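YjbQ family protein (Aeropyrum pernix, PDB 2P6H) is of unknown function but belongs to the UPF0047 family and assembles from three copies of a chain built on two antiparallel sheets. Local coordinates at residues Lys22-Leu27 / Gly104-Gly109; Val39-Pro42 / Ala47-Val50; Val8-Glu11 / Val16-Val19; Arg97-Val102 / Gln112-Val117. One frame throughout, in Å; residues are numbered along the deposited sequence.

Contact 1 (Lys22-Leu27 / Gly104-Gly109); sequences KVEEWL and GRLSLG. With SO4 (sulfate ion), chain E.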
loop_
_atom_site.group_PDB
_atom_site.type_symbol
_atom_site.label_atom_id
_atom_site.label_comp_id
_atom_site.label_asym_id
_atom_site.label_seq_id
_atom_site.Cartn_x
_atom_site.Cartn_y
_atom_site.Cartn_z
ATOM N N LYS A 22 -7.915 18.879 -6.437
ATOM C CA LYS A 22 -7.560 19.565 -5.196
ATOM C C LYS A 22 -6.092 19.341 -4.812
ATOM O O LYS A 22 -5.432 20.204 -4.249
ATOM C CB LYS A 22 -8.474 19.042 -4.086
ATOM C CG LYS A 22 -9.918 19.519 -4.245
ATOM C CD LYS A 22 -10.839 18.912 -3.187
ATOM C CE LYS A 22 -12.241 19.524 -3.204
ATOM N NZ LYS A 22 -13.181 18.607 -2.564
ATOM N N VAL A 23 -5.567 18.152 -5.088
ATOM C CA VAL A 23 -4.174 17.865 -4.743
ATOM C C VAL A 23 -3.223 18.717 -5.564
ATOM O O VAL A 23 -2.268 19.292 -5.056
ATOM C CB VAL A 23 -3.868 16.391 -5.021
ATOM C CG1 VAL A 23 -2.368 16.136 -4.893
ATOM C CG2 VAL A 23 -4.613 15.511 -4.035
ATOM N N GLU A 24 -3.476 18.800 -6.865
ATOM C CA GLU A 24 -2.650 19.585 -7.762
ATOM C C GLU A 24 -2.726 21.064 -7.390
ATOM O O GLU A 24 -1.761 21.809 -7.498
ATOM C CB GLU A 24 -3.144 19.352 -9.199
ATOM C CG GLU A 24 -2.968 17.894 -9.650
ATOM C CD GLU A 24 -3.364 17.739 -11.109
ATOM O OE1 GLU A 24 -4.375 18.301 -11.506
ATOM O OE2 GLU A 24 -2.649 17.052 -11.837
ATOM N N GLU A 25 -3.908 21.478 -6.943
ATOM C CA GLU A 25 -4.148 22.827 -6.513
ATOM C C GLU A 25 -3.110 23.199 -5.482
ATOM O O GLU A 25 -2.266 24.061 -5.696
ATOM C CB GLU A 25 -5.537 22.879 -5.887
ATOM C CG GLU A 25 -6.453 23.874 -6.595
ATOM C CD GLU A 25 -7.674 24.102 -5.739
ATOM O OE1 GLU A 25 -7.524 24.547 -4.610
ATOM O OE2 GLU A 25 -8.773 23.804 -6.202
ATOM N N TRP A 26 -3.200 22.492 -4.362
ATOM C CA TRP A 26 -2.285 22.688 -3.243
ATOM C C TRP A 26 -0.846 22.617 -3.729
ATOM O O TRP A 26 0.014 23.394 -3.377
ATOM C CB TRP A 26 -2.532 21.594 -2.190
ATOM C CG TRP A 26 -1.666 21.813 -0.996
ATOM C CD1 TRP A 26 -1.883 22.750 0.040
ATOM C CD2 TRP A 26 -0.405 21.152 -0.686
ATOM N NE1 TRP A 26 -0.895 22.766 0.968
ATOM C CE2 TRP A 26 0.082 21.744 0.519
ATOM C CE3 TRP A 26 0.341 20.158 -1.298
ATOM C CZ2 TRP A 26 1.282 21.321 1.058
ATOM C CZ3 TRP A 26 1.541 19.741 -0.749
ATOM C CH2 TRP A 26 2.016 20.330 0.433
ATOM N N LEU A 27 -0.599 21.615 -4.558
ATOM C CA LEU A 27 0.741 21.406 -5.045
ATOM C C LEU A 27 1.304 22.620 -5.798
ATOM O O LEU A 27 2.496 22.903 -5.775
ATOM C CB LEU A 27 0.672 20.217 -5.981
ATOM C CG LEU A 27 2.040 19.635 -6.253
ATOM C CD1 LEU A 27 2.787 19.285 -4.963
ATOM C CD2 LEU A 27 1.921 18.351 -7.054
ATOM N N GLY A 104 8.511 19.664 -11.785
ATOM C CA GLY A 104 7.225 20.316 -11.653
ATOM C C GLY A 104 6.046 19.422 -12.022
ATOM O O GLY A 104 4.899 19.818 -11.841
ATOM N N ARG A 105 6.313 18.225 -12.537
ATOM C CA ARG A 105 5.239 17.316 -12.941
ATOM C C ARG A 105 4.905 16.245 -11.908
ATOM O O ARG A 105 5.757 15.416 -11.548
ATOM C CB ARG A 105 5.603 16.612 -14.252
ATOM C CG ARG A 105 5.684 17.514 -15.479
ATOM C CD ARG A 105 6.184 16.693 -16.690
ATOM N NE ARG A 105 5.874 17.385 -17.931
ATOM C CZ ARG A 105 6.202 16.942 -19.144
ATOM N NH1 ARG A 105 6.863 15.795 -19.296
ATOM N NH2 ARG A 105 5.848 17.640 -20.220
ATOM N N LEU A 106 3.657 16.256 -11.442
ATOM C CA LEU A 106 3.223 15.250 -10.549
ATOM C C LEU A 106 3.292 13.968 -11.312
ATOM O O LEU A 106 2.673 13.801 -12.354
ATOM C CB LEU A 106 1.780 15.565 -10.178
ATOM C CG LEU A 106 1.245 14.603 -9.131
ATOM C CD1 LEU A 106 2.103 14.582 -7.864
ATOM C CD2 LEU A 106 -0.177 14.939 -8.685
ATOM N N SER A 107 4.088 13.029 -10.826
ATOM C CA SER A 107 4.394 11.826 -11.607
ATOM C C SER A 107 3.274 10.728 -11.578
ATOM O O SER A 107 3.477 9.608 -11.127
ATOM C CB SER A 107 5.734 11.306 -11.073
ATOM O OG SER A 107 6.279 10.368 -12.001
ATOM N N LEU A 108 2.104 11.067 -12.103
ATOM C CA LEU A 108 1.016 10.104 -12.227
ATOM C C LEU A 108 0.986 9.673 -13.682
ATOM O O LEU A 108 1.387 10.436 -14.571
ATOM C CB LEU A 108 -0.329 10.734 -11.855
ATOM C CG LEU A 108 -0.548 11.023 -10.371
ATOM C CD1 LEU A 108 -1.888 11.722 -10.166
ATOM C CD2 LEU A 108 -0.494 9.714 -9.593
ATOM N N GLY A 109 0.526 8.451 -13.923
ATOM C CA GLY A 109 0.450 7.948 -15.281
ATOM C C GLY A 109 -0.663 8.637 -16.039
ATOM O O GLY A 109 -1.460 9.368 -15.462
HETATM S S SO4 E . -16.580 19.043 -1.554
HETATM O O1 SO4 E . -15.812 19.944 -2.347
HETATM O O2 SO4 E . -17.891 18.690 -1.970
HETATM O O3 SO4 E . -16.701 19.641 -0.127
HETATM O O4 SO4 E . -15.878 17.792 -1.338
#
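L106 projects its isobutyl group against one flank of helix 20-28, where L27 and E24, neighbours across one helical turn, receive it. The apolar part of the contact rests mainly on the two leucines. CD1 of L106 lies 3.9 Å from CD2 of L27, the two branches crossing obliquely, and the same L27 methyl also covers the base of the partner, 4.2 Å from L106 CB. In L106 the CG is anti to the backbone N (chi1 -176°), which directs it to the helix, chi2 of 57° then splitting the methyls between L27 and E24. The other methyl, CD2, meets the aliphatic part of E24, at 4.2 Å from its CG, so an exposed acidic residue contributes a methylene to the edge of an apolar patch. L37 of strand 35-40, together with I99 and V101 of strand 96-102, packs on L106 as well.

Polar interactions shape the two backbones. An inverse gamma turn centred on S107 brings L108 N within 2.8 Å of L106 O, and the OG of S107 is hydrogen-bonded to Y40 OH of the second subunit. At the start of the helical segment the extended chain of K22 reaches away from L106, and its NZ donates to sulfate O1 at 3.0 Å; the ion probably comes from the crystallisation liquor. The arrangement is a short helix packed on the five-stranded antiparallel sheet, over strands 35-40 and 124-133 (V23 and W26 on L37 and L129, L27 on Y131), with L106 of strand 105-106, outermost within this chain, at its flank.

Contact 2 (Val39-Pro42 / Ala47-Val50); sequences VYVP and AVAV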
loop_
_atom_site.group_PDB
_atom_site.type_symbol
_atom_site.label_atom_id
_atom_site.label_comp_id
_atom_site.label_asym_id
_atom_site.label_seq_id
_atom_site.Cartn_x
_atom_site.Cartn_y
_atom_site.Cartn_z
ATOM N N VAL A 39 0.151 11.831 -0.054
ATOM C CA VAL A 39 -1.270 12.000 0.102
ATOM C C VAL A 39 -1.728 10.982 1.089
ATOM O O VAL A 39 -1.534 9.785 0.922
ATOM C CB VAL A 39 -1.976 11.729 -1.226
ATOM C CG1 VAL A 39 -3.469 12.021 -1.089
ATOM C CG2 VAL A 39 -1.390 12.613 -2.312
ATOM N N TYR A 40 -2.346 11.411 2.180
ATOM C CA TYR A 40 -2.790 10.456 3.178
ATOM C C TYR A 40 -4.032 10.937 3.908
ATOM O O TYR A 40 -4.317 12.129 4.004
ATOM C CB TYR A 40 -1.642 10.156 4.168
ATOM C CG TYR A 40 -1.201 11.372 4.928
ATOM C CD1 TYR A 40 -0.547 12.422 4.282
ATOM C CD2 TYR A 40 -1.368 11.429 6.316
ATOM C CE1 TYR A 40 -0.087 13.520 5.003
ATOM C CE2 TYR A 40 -0.900 12.526 7.039
ATOM C CZ TYR A 40 -0.269 13.575 6.374
ATOM O OH TYR A 40 0.199 14.663 7.092
ATOM N N VAL A 41 -4.819 9.958 4.371
ATOM C CA VAL A 41 -6.020 10.276 5.108
ATOM C C VAL A 41 -5.882 9.731 6.546
ATOM O O VAL A 41 -5.316 8.672 6.787
ATOM C CB VAL A 41 -7.253 9.720 4.320
ATOM C CG1 VAL A 41 -7.083 9.986 2.827
ATOM C CG2 VAL A 41 -7.391 8.227 4.553
ATOM N N PRO A 42 -6.310 10.528 7.523
ATOM C CA PRO A 42 -6.226 10.153 8.924
ATOM C C PRO A 42 -7.408 9.262 9.365
ATOM O O PRO A 42 -7.628 9.038 10.548
ATOM C CB PRO A 42 -6.286 11.468 9.672
ATOM C CG PRO A 42 -7.314 12.262 8.884
ATOM C CD PRO A 42 -6.854 11.883 7.411
ATOM N N ALA A 47 -10.179 5.306 2.681
ATOM C CA ALA A 47 -8.854 5.014 2.144
ATOM C C ALA A 47 -8.569 5.878 0.921
ATOM O O ALA A 47 -9.396 6.676 0.496
ATOM C CB ALA A 47 -8.781 3.528 1.760
ATOM N N VAL A 48 -7.340 5.757 0.395
ATOM C CA VAL A 48 -7.007 6.429 -0.855
ATOM C C VAL A 48 -6.303 5.460 -1.764
ATOM O O VAL A 48 -5.481 4.659 -1.345
ATOM C CB VAL A 48 -6.065 7.615 -0.619
ATOM C CG1 VAL A 48 -4.920 7.201 0.302
ATOM C CG2 VAL A 48 -5.474 8.064 -1.950
ATOM N N ALA A 49 -6.699 5.534 -3.036
ATOM C CA ALA A 49 -6.120 4.674 -4.029
ATOM C C ALA A 49 -5.781 5.476 -5.262
ATOM O O ALA A 49 -6.222 6.604 -5.442
ATOM C CB ALA A 49 -7.172 3.647 -4.384
ATOM N N VAL A 50 -5.011 4.876 -6.149
ATOM C CA VAL A 50 -4.703 5.516 -7.417
ATOM C C VAL A 50 -5.129 4.631 -8.540
ATOM O O VAL A 50 -4.695 3.493 -8.670
ATOM C CB VAL A 50 -3.205 5.683 -7.555
ATOM C CG1 VAL A 50 -2.868 6.210 -8.948
ATOM C CG2 VAL A 50 -2.696 6.663 -6.512
#
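V41 and V48 face each other in the buried interior, and contact between them is purely apolar: CG1 of V41 lies 4.3 Å from CB of V48. The second methyl of V41, CG2, rests on the backbone of the facing strand, at 4.3 Å from A47 CA. One valine is thus laid against two consecutive residues, with the methyl group of A47 itself turned away.

A second side-chain-to-backbone approach comes from V48. Here a chi1 of 47° sets CG1 between its own N and carbonyl carbon, and from there the methyl approaches V39 O at 4.3 Å, a loose van der Waals approach. Several backbone groups pair with other strands or loops: V39 with R97, A47 with V117, and V48 with G94.

Those pairings reveal the setting. Strand 35-40 belongs to the five-stranded sheet and strand 46-51 to the three-stranded one, so the chain leaves one sheet at V41 and P42 and soon enters the other. V41 O accepts a hydrogen bond from Q112 NE2 of the third subunit, which places this crossing beside the trimer interface. I93 of helix 84-93 packs on A47, whereas V39 lies among V127 and L129 of strand 124-133 and I99 of strand 96-102.

Contact 3 (Val8-Glu11 / Val16-Val19); sequences VKTE and VLDV. With SO4 (sulfate ion), chain E.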
loop_
_atom_site.group_PDB
_atom_site.type_symbol
_atom_site.label_atom_id
_atom_site.label_comp_id
_atom_site.label_asym_id
_atom_site.label_seq_id
_atom_site.Cartn_x
_atom_site.Cartn_y
_atom_site.Cartn_z
ATOM N N VAL A 8 -13.221 16.577 2.139
ATOM C CA VAL A 8 -13.943 15.840 1.118
ATOM C C VAL A 8 -15.246 15.392 1.744
ATOM O O VAL A 8 -15.274 14.582 2.670
ATOM C CB VAL A 8 -13.123 14.604 0.685
ATOM C CG1 VAL A 8 -13.949 13.768 -0.303
ATOM C CG2 VAL A 8 -11.823 15.017 0.020
ATOM N N LYS A 9 -16.329 15.959 1.236
ATOM C CA LYS A 9 -17.657 15.649 1.711
ATOM C C LYS A 9 -18.204 14.468 0.935
ATOM O O LYS A 9 -18.442 14.537 -0.263
ATOM C CB LYS A 9 -18.546 16.876 1.490
ATOM C CG LYS A 9 -19.855 16.797 2.280
ATOM C CD LYS A 9 -21.085 16.778 1.369
ATOM C CE LYS A 9 -22.338 17.334 2.054
ATOM N NZ LYS A 9 -23.333 16.274 2.201
ATOM N N THR A 10 -18.387 13.335 1.608
ATOM C CA THR A 10 -18.911 12.177 0.916
ATOM C C THR A 10 -20.431 12.124 1.096
ATOM O O THR A 10 -20.987 12.643 2.056
ATOM C CB THR A 10 -18.212 10.909 1.469
ATOM O OG1 THR A 10 -18.687 10.655 2.792
ATOM C CG2 THR A 10 -16.697 11.126 1.521
ATOM N N GLU A 11 -21.111 11.511 0.133
ATOM C CA GLU A 11 -22.569 11.506 0.113
ATOM C C GLU A 11 -23.253 10.176 0.407
ATOM O O GLU A 11 -24.420 10.157 0.805
ATOM C CB GLU A 11 -23.026 12.041 -1.243
ATOM C CG GLU A 11 -22.217 13.256 -1.674
ATOM C CD GLU A 11 -21.834 13.235 -3.144
ATOM O OE1 GLU A 11 -22.613 12.715 -3.974
ATOM O OE2 GLU A 11 -20.740 13.748 -3.469
ATOM N N VAL A 16 -16.563 6.362 -4.222
ATOM C CA VAL A 16 -15.213 6.659 -4.679
ATOM C C VAL A 16 -15.254 8.042 -5.307
ATOM O O VAL A 16 -16.120 8.310 -6.147
ATOM C CB VAL A 16 -14.741 5.637 -5.727
ATOM C CG1 VAL A 16 -13.387 6.054 -6.280
ATOM C CG2 VAL A 16 -14.671 4.247 -5.117
ATOM N N LEU A 17 -14.334 8.909 -4.889
ATOM C CA LEU A 17 -14.277 10.277 -5.397
ATOM C C LEU A 17 -12.896 10.599 -5.958
ATOM O O LEU A 17 -11.891 10.243 -5.360
ATOM C CB LEU A 17 -14.568 11.291 -4.282
ATOM C CG LEU A 17 -15.874 11.129 -3.506
ATOM C CD1 LEU A 17 -16.045 12.259 -2.509
ATOM C CD2 LEU A 17 -17.021 11.133 -4.487
ATOM N N ASP A 18 -12.865 11.276 -7.107
ATOM C CA ASP A 18 -11.621 11.716 -7.747
ATOM C C ASP A 18 -11.234 13.075 -7.146
ATOM O O ASP A 18 -11.886 14.097 -7.410
ATOM C CB ASP A 18 -11.825 11.887 -9.254
ATOM C CG ASP A 18 -10.555 12.322 -9.978
ATOM O OD1 ASP A 18 -9.545 12.673 -9.323
ATOM O OD2 ASP A 18 -10.568 12.314 -11.228
ATOM N N VAL A 19 -10.173 13.092 -6.345
ATOM C CA VAL A 19 -9.729 14.344 -5.702
ATOM C C VAL A 19 -8.404 14.850 -6.290
ATOM O O VAL A 19 -7.716 15.683 -5.714
ATOM C CB VAL A 19 -9.597 14.147 -4.172
ATOM C CG1 VAL A 19 -10.950 13.760 -3.577
ATOM C CG2 VAL A 19 -8.585 13.058 -3.870
HETATM S S SO4 E . -16.580 19.043 -1.554
HETATM O O1 SO4 E . -15.812 19.944 -2.347
HETATM O O2 SO4 E . -17.891 18.690 -1.970
HETATM O O3 SO4 E . -16.701 19.641 -0.127
HETATM O O4 SO4 E . -15.878 17.792 -1.338
#
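V8 sends its two methyls to two different partners, L17 on strand 15-18 and V19 just after it. With CG1 anti to the backbone N (chi1 175°), that branch meets CD1 of L17 at 3.4 Å, closer than carbons usually approach, while the side chains slide past each other in opposite directions. Its sister CG2 lies 3.9 Å from CG1 of V19, and here the two valines cross at about a right angle. L17 reaches farther along segment 8-11 with the same CD1: the methyl lies 4.0 Å from K9 O and 4.2 Å from T10 CG2. It is thus held between valine, backbone and threonine. The hydroxyl end of T10 has other partners, OG1 being hydrogen-bonded to E118 OE2 and R123 N.

The backbone N of K9 donates to sulfate O4 at 3.2 Å in a nearly straight bond (170°); K22 NZ binds the same ion.

The two segments belong to different sheets. V8 pairs through its backbone with R125 of strand 124-133, while L17 and V19 pair with F116 and I114 of strand 113-118. D18 forms a salt bridge with R113 of that strand, and V19 immediately precedes helix 20-28.

Contact 4 (Arg97-Val102 / Gln112-Val117); sequences RVIPVV and QRILFV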
loop_
_atom_site.group_PDB
_atom_site.type_symbol
_atom_site.label_atom_id
_atom_site.label_comp_id
_atom_site.label_asym_id
_atom_site.label_seq_id
_atom_site.Cartn_x
_atom_site.Cartn_y
_atom_site.Cartn_z
ATOM N N ARG A 97 -0.374 7.426 0.026
ATOM C CA ARG A 97 0.284 7.183 -1.259
ATOM C C ARG A 97 1.406 8.181 -1.459
ATOM O O ARG A 97 1.262 9.370 -1.206
ATOM C CB ARG A 97 -0.761 7.334 -2.378
ATOM C CG ARG A 97 -0.137 7.421 -3.785
ATOM C CD ARG A 97 0.667 6.163 -4.172
ATOM N NE ARG A 97 0.284 5.669 -5.512
ATOM C CZ ARG A 97 0.871 6.191 -6.629
ATOM N NH1 ARG A 97 1.808 7.133 -6.549
ATOM N NH2 ARG A 97 0.467 5.760 -7.822
ATOM N N VAL A 98 2.544 7.682 -1.912
ATOM C CA VAL A 98 3.667 8.562 -2.191
ATOM C C VAL A 98 3.711 8.749 -3.695
ATOM O O VAL A 98 3.647 7.804 -4.454
ATOM C CB VAL A 98 4.986 7.919 -1.703
ATOM C CG1 VAL A 98 6.153 8.845 -2.071
ATOM C CG2 VAL A 98 4.970 7.707 -0.198
ATOM N N ILE A 99 3.766 10.043 -4.109
ATOM C CA ILE A 99 3.785 10.388 -5.539
ATOM C C ILE A 99 4.930 11.336 -5.854
ATOM O O ILE A 99 4.972 12.477 -5.411
ATOM C CB ILE A 99 2.471 11.080 -5.926
ATOM C CG1 ILE A 99 1.283 10.234 -5.478
ATOM C CG2 ILE A 99 2.398 11.220 -7.464
ATOM C CD1 ILE A 99 -0.056 10.944 -5.682
ATOM N N PRO A 100 5.896 10.887 -6.667
ATOM C CA PRO A 100 7.026 11.743 -7.042
ATOM C C PRO A 100 6.596 12.989 -7.817
ATOM O O PRO A 100 5.594 12.984 -8.543
ATOM C CB PRO A 100 7.892 10.815 -7.896
ATOM C CG PRO A 100 7.565 9.396 -7.519
ATOM C CD PRO A 100 6.101 9.514 -7.154
ATOM N N VAL A 101 7.348 14.064 -7.629
ATOM C CA VAL A 101 7.112 15.315 -8.344
ATOM C C VAL A 101 8.457 15.526 -9.018
ATOM O O VAL A 101 9.492 15.672 -8.349
ATOM C CB VAL A 101 6.799 16.485 -7.386
ATOM C CG1 VAL A 101 6.704 17.801 -8.171
ATOM C CG2 VAL A 101 5.480 16.219 -6.670
ATOM N N VAL A 102 8.452 15.491 -10.344
ATOM C CA VAL A 102 9.698 15.636 -11.098
ATOM C C VAL A 102 9.573 16.743 -12.127
ATOM O O VAL A 102 8.714 16.724 -12.997
ATOM C CB VAL A 102 10.012 14.324 -11.826
ATOM C CG1 VAL A 102 11.439 14.357 -12.370
ATOM C CG2 VAL A 102 9.870 13.151 -10.873
ATOM N N GLN A 112 -3.943 7.550 -14.463
ATOM C CA GLN A 112 -3.977 7.466 -13.002
ATOM C C GLN A 112 -4.544 8.726 -12.369
ATOM O O GLN A 112 -4.215 9.845 -12.768
ATOM C CB GLN A 112 -2.574 7.222 -12.433
ATOM C CG GLN A 112 -1.966 5.878 -12.817
ATOM C CD GLN A 112 -0.620 5.623 -12.147
ATOM O OE1 GLN A 112 0.221 6.520 -12.043
ATOM N NE2 GLN A 112 -0.409 4.387 -11.702
ATOM N N ARG A 113 -5.397 8.535 -11.370
ATOM C CA ARG A 113 -5.989 9.632 -10.646
ATOM C C ARG A 113 -6.024 9.292 -9.171
ATOM O O ARG A 113 -5.996 8.134 -8.774
ATOM C CB ARG A 113 -7.410 9.838 -11.169
ATOM C CG ARG A 113 -7.438 10.186 -12.658
ATOM C CD ARG A 113 -7.413 11.702 -12.893
ATOM N NE ARG A 113 -7.423 12.004 -14.327
ATOM C CZ ARG A 113 -8.427 12.770 -14.790
ATOM N NH1 ARG A 113 -9.354 13.220 -13.962
ATOM N NH2 ARG A 113 -8.481 13.077 -16.089
ATOM N N ILE A 114 -6.072 10.309 -8.323
ATOM C CA ILE A 114 -6.104 10.126 -6.879
ATOM C C ILE A 114 -7.536 9.963 -6.441
ATOM O O ILE A 114 -8.344 10.880 -6.512
ATOM C CB ILE A 114 -5.488 11.345 -6.163
ATOM C CG1 ILE A 114 -4.059 11.569 -6.663
ATOM C CG2 ILE A 114 -5.420 11.075 -4.647
ATOM C CD1 ILE A 114 -3.329 12.866 -6.313
ATOM N N LEU A 115 -7.871 8.776 -5.959
ATOM C CA LEU A 115 -9.242 8.496 -5.569
ATOM C C LEU A 115 -9.459 8.340 -4.070
ATOM O O LEU A 115 -8.783 7.548 -3.414
ATOM C CB LEU A 115 -9.718 7.215 -6.264
ATOM C CG LEU A 115 -9.498 7.198 -7.784
ATOM C CD1 LEU A 115 -9.890 5.859 -8.361
ATOM C CD2 LEU A 115 -10.315 8.315 -8.429
ATOM N N PHE A 116 -10.402 9.104 -3.533
ATOM C CA PHE A 116 -10.754 9.000 -2.127
ATOM C C PHE A 116 -11.784 7.874 -2.096
ATOM O O PHE A 116 -12.758 7.892 -2.855
ATOM C CB PHE A 116 -11.412 10.281 -1.611
ATOM C CG PHE A 116 -11.681 10.256 -0.132
ATOM C CD1 PHE A 116 -12.834 9.662 0.365
ATOM C CD2 PHE A 116 -10.769 10.805 0.768
ATOM C CE1 PHE A 116 -13.080 9.610 1.734
ATOM C CE2 PHE A 116 -11.004 10.761 2.146
ATOM C CZ PHE A 116 -12.162 10.163 2.628
ATOM N N VAL A 117 -11.563 6.895 -1.230
ATOM C CA VAL A 117 -12.488 5.784 -1.119
ATOM C C VAL A 117 -13.211 5.818 0.210
ATOM O O VAL A 117 -12.668 5.478 1.253
ATOM C CB VAL A 117 -11.684 4.504 -1.184
ATOM C CG1 VAL A 117 -12.619 3.297 -1.151
ATOM C CG2 VAL A 117 -10.863 4.469 -2.460
HETATM O O HOH W 1 2.239 6.497 -10.340
#
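I99 and I114, which bury the most surface here, touch through their terminal methyls: CD1 of one stands 3.8 Å from CD1 of the other. Both chains extend beyond CG1, with chi2 near 170° in each, so the ends of long side chains span a separation that keeps the backbones well apart. CG1 of I114 adds a looser approach, 4.2 Å from the same I99 methyl. The two isoleucines come from different antiparallel sheets, the five-stranded one holding strand 96-102 and the three-stranded one holding strand 113-118, and they help to fill the layer between them, with L108 on I99 and with V19 and V48 on I114.

R97 carries the polar side. Its NH1 donates to V98 O at 2.9 Å (145°), arriving above the carbonyl plane, and its NE forms a salt bridge with D95 OD1 of the second subunit, so the guanidinium is gripped from its own strand and from the partner chain. Q112 NE2 stays at the guanidinium edge, 4.2 Å from NH2, without bonding it. A water in the guanidinium plane connects the two residues instead, 3.2 Å from R97 NH2 and 2.6 Å from Q112 OE1. That OE1 also accepts from G109 N.

How the contacts relate
Contact 4 is the hub of the four. Its centre lies 8 Å from those of contacts 1 and 2, and it touches contact 3 although their centres are 15 Å apart. L106 CD1 packs against I99 CG2 at 3.4 Å, and V23 CG1 against I114 CD1 at 3.7 Å, joining contacts 1 and 4 into one apolar body. Backbone pairing ties both segments of contact 2 to contact 4, and strand 15-18 of contact 3 to its strand 113-118. Contacts 1 and 3, 18 Å apart between centres, share the sulfate. The side chain of Q112 is about 5 Å from a further sulfate; whether either marks a functional pocket is unknown.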